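PDB 4P5A: thymidylate synthase ThyX from Streptomyces cacaoi subsp. asoensis, which methylates UMP and dUMP, probably by the FAD-dependent ThyX reaction with methylenetetrahydrofolate as methyl donor and NADPH as reductant. Local coordinates for residues Leu73-Ile78 against Ser172-Leu177. Sequence-based numbering, arbitrary orientation.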
loop_
_atom_site.group_PDB
_atom_site.type_symbol
_atom_site.label_atom_id
_atom_site.label_comp_id
_atom_site.label_asym_id
_atom_site.label_seq_id
_atom_site.Cartn_x
_atom_site.Cartn_y
_atom_site.Cartn_z
ATOM N N LEU B 73 -4.260 -3.369 21.165
ATOM C CA LEU B 73 -3.133 -4.050 21.811
ATOM C C LEU B 73 -3.450 -5.524 21.764
ATOM O O LEU B 73 -4.502 -5.994 22.299
ATOM C CB LEU B 73 -3.042 -3.635 23.331
ATOM C CG LEU B 73 -1.923 -4.305 24.216
ATOM C CD1 LEU B 73 -0.523 -4.039 23.666
ATOM C CD2 LEU B 73 -2.025 -3.588 25.628
ATOM N N VAL B 74 -2.546 -6.302 21.163
ATOM C CA VAL B 74 -2.801 -7.708 20.940
ATOM C C VAL B 74 -1.681 -8.510 21.628
ATOM O O VAL B 74 -0.523 -8.218 21.477
ATOM C CB VAL B 74 -2.723 -8.026 19.399
ATOM C CG1 VAL B 74 -2.960 -9.557 19.148
ATOM C CG2 VAL B 74 -3.816 -7.190 18.641
ATOM N N ARG B 75 -2.046 -9.520 22.418
ATOM C CA ARG B 75 -1.092 -10.472 22.915
ATOM C C ARG B 75 -1.374 -11.889 22.399
ATOM O O ARG B 75 -2.494 -12.424 22.584
ATOM C CB ARG B 75 -1.154 -10.477 24.459
ATOM C CG ARG B 75 -0.034 -11.362 25.125
ATOM C CD ARG B 75 -0.022 -11.210 26.733
ATOM N NE ARG B 75 -0.559 -9.901 27.127
ATOM C CZ ARG B 75 0.162 -8.793 27.327
ATOM N NH1 ARG B 75 1.499 -8.803 27.231
ATOM N NH2 ARG B 75 -0.452 -7.667 27.642
ATOM N N ALA B 76 -0.401 -12.496 21.711
ATOM C CA ALA B 76 -0.689 -13.756 20.997
ATOM C C ALA B 76 0.656 -14.392 20.762
ATOM O O ALA B 76 1.694 -13.683 20.727
ATOM C CB ALA B 76 -1.436 -13.463 19.611
ATOM N N PRO B 77 0.675 -15.741 20.484
ATOM C CA PRO B 77 1.895 -16.437 20.151
ATOM C C PRO B 77 2.427 -15.983 18.785
ATOM O O PRO B 77 1.639 -15.531 17.919
ATOM C CB PRO B 77 1.471 -17.920 20.132
ATOM C CG PRO B 77 -0.020 -17.895 19.808
ATOM C CD PRO B 77 -0.532 -16.610 20.498
ATOM N N ILE B 78 3.719 -16.027 18.629
ATOM C CA ILE B 78 4.325 -15.613 17.348
ATOM C C ILE B 78 3.659 -16.246 16.099
ATOM O O ILE B 78 3.437 -15.540 15.108
ATOM C CB ILE B 78 5.833 -15.984 17.392
ATOM C CG1 ILE B 78 6.506 -14.991 18.322
ATOM C CG2 ILE B 78 6.475 -15.910 15.955
ATOM C CD1 ILE B 78 7.959 -15.321 18.574
ATOM N N SER B 172 5.384 -20.659 19.566
ATOM C CA SER B 172 4.319 -20.479 20.515
ATOM C C SER B 172 4.578 -19.427 21.578
ATOM O O SER B 172 3.720 -19.154 22.415
ATOM C CB SER B 172 4.067 -21.830 21.219
ATOM O OG SER B 172 5.295 -22.131 21.943
ATOM N N THR B 173 5.798 -18.874 21.585
ATOM C CA THR B 173 6.177 -17.852 22.537
ATOM C C THR B 173 5.225 -16.620 22.373
ATOM O O THR B 173 4.986 -16.223 21.255
ATOM C CB THR B 173 7.623 -17.343 22.198
ATOM O OG1 THR B 173 8.514 -18.475 22.320
ATOM C CG2 THR B 173 8.056 -16.316 23.261
ATOM N N TYR B 174 4.716 -16.068 23.461
ATOM C CA TYR B 174 3.808 -14.900 23.354
ATOM C C TYR B 174 4.603 -13.650 22.967
ATOM O O TYR B 174 5.775 -13.459 23.445
ATOM C CB TYR B 174 3.125 -14.650 24.690
ATOM C CG TYR B 174 1.847 -15.427 24.812
ATOM C CD1 TYR B 174 0.649 -14.929 24.345
ATOM C CD2 TYR B 174 1.855 -16.716 25.403
ATOM C CE1 TYR B 174 -0.551 -15.689 24.481
ATOM C CE2 TYR B 174 0.693 -17.438 25.588
ATOM C CZ TYR B 174 -0.513 -16.900 25.143
ATOM O OH TYR B 174 -1.699 -17.554 25.311
ATOM N N SER B 175 3.969 -12.833 22.105
ATOM C CA SER B 175 4.466 -11.535 21.808
ATOM C C SER B 175 3.307 -10.528 22.006
ATOM O O SER B 175 2.183 -10.922 22.305
ATOM C CB SER B 175 5.013 -11.578 20.350
ATOM O OG SER B 175 5.829 -10.389 20.140
ATOM N N VAL B 176 3.626 -9.235 21.946
ATOM C CA VAL B 176 2.668 -8.219 22.217
ATOM C C VAL B 176 2.922 -7.124 21.204
ATOM O O VAL B 176 4.100 -6.852 20.912
ATOM C CB VAL B 176 2.752 -7.694 23.662
ATOM C CG1 VAL B 176 4.054 -7.061 24.004
ATOM C CG2 VAL B 176 1.631 -6.764 23.956
ATOM N N LEU B 177 1.876 -6.520 20.665
ATOM C CA LEU B 177 2.102 -5.464 19.645
ATOM C C LEU B 177 0.870 -4.540 19.633
ATOM O O LEU B 177 -0.214 -4.901 20.124
ATOM C CB LEU B 177 2.257 -6.120 18.214
ATOM C CG LEU B 177 1.027 -6.848 17.682
ATOM C CD1 LEU B 177 1.107 -6.841 16.086
ATOM C CD2 LEU B 177 0.897 -8.335 18.028
#
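Two central strands of the four-stranded antiparallel sheet of the ThyX fold pair here, Val-74 exchanging two backbone hydrogen bonds with Leu-177, and Ala-76 two with Ser-175. The straightest, 175° at the hydrogen, joins Ser-175 N to Ala-76 O over 2.8 Å. Ile-78 N, at the start of helix 78-84, adds a fifth bond to Thr-173 O (2.9 Å), continuing the ladder beyond the non-hydrogen-bonded pair Pro-77 with Tyr-174. One face of the sheet bears Arg-75 beside Val-176. With CG anti to the backbone N (chi1 -173°) and a bend at chi3, the arginine runs alongside the valine, whose CG2 lies over one face of the guanidinium, 3.9 Å from NH1. The same methyl presses tightly on Leu-73 CD1 at 3.5 Å. Arg-75 CG also meets Tyr-174 CD1 at 3.7 Å, the two side chains crossing at about a right angle, while Tyr-174 CE1 lies 4.1 Å from Pro-77 CD and the Tyr-174 hydroxyl hydrogen-bonds to Asp-11 O. Cutting Arg-75 back to an alanine would probably leave Val-176 CG2 without its guanidinium cover and the Tyr-174 ring without the CG it packs on. Val-32 and Thr-34 of a neighbouring subunit pack on this face. On the other, Val-74 CB touches Leu-177 CD2 at 3.9 Å, and Leu-177 also packs on helix 78-84. Ser-175 OG hydrogen-bonds Glu-94, a residue of the FAD and nucleotide pockets, placing this antiparallel strand pair beside the nucleotide site of the ThyX tetramer.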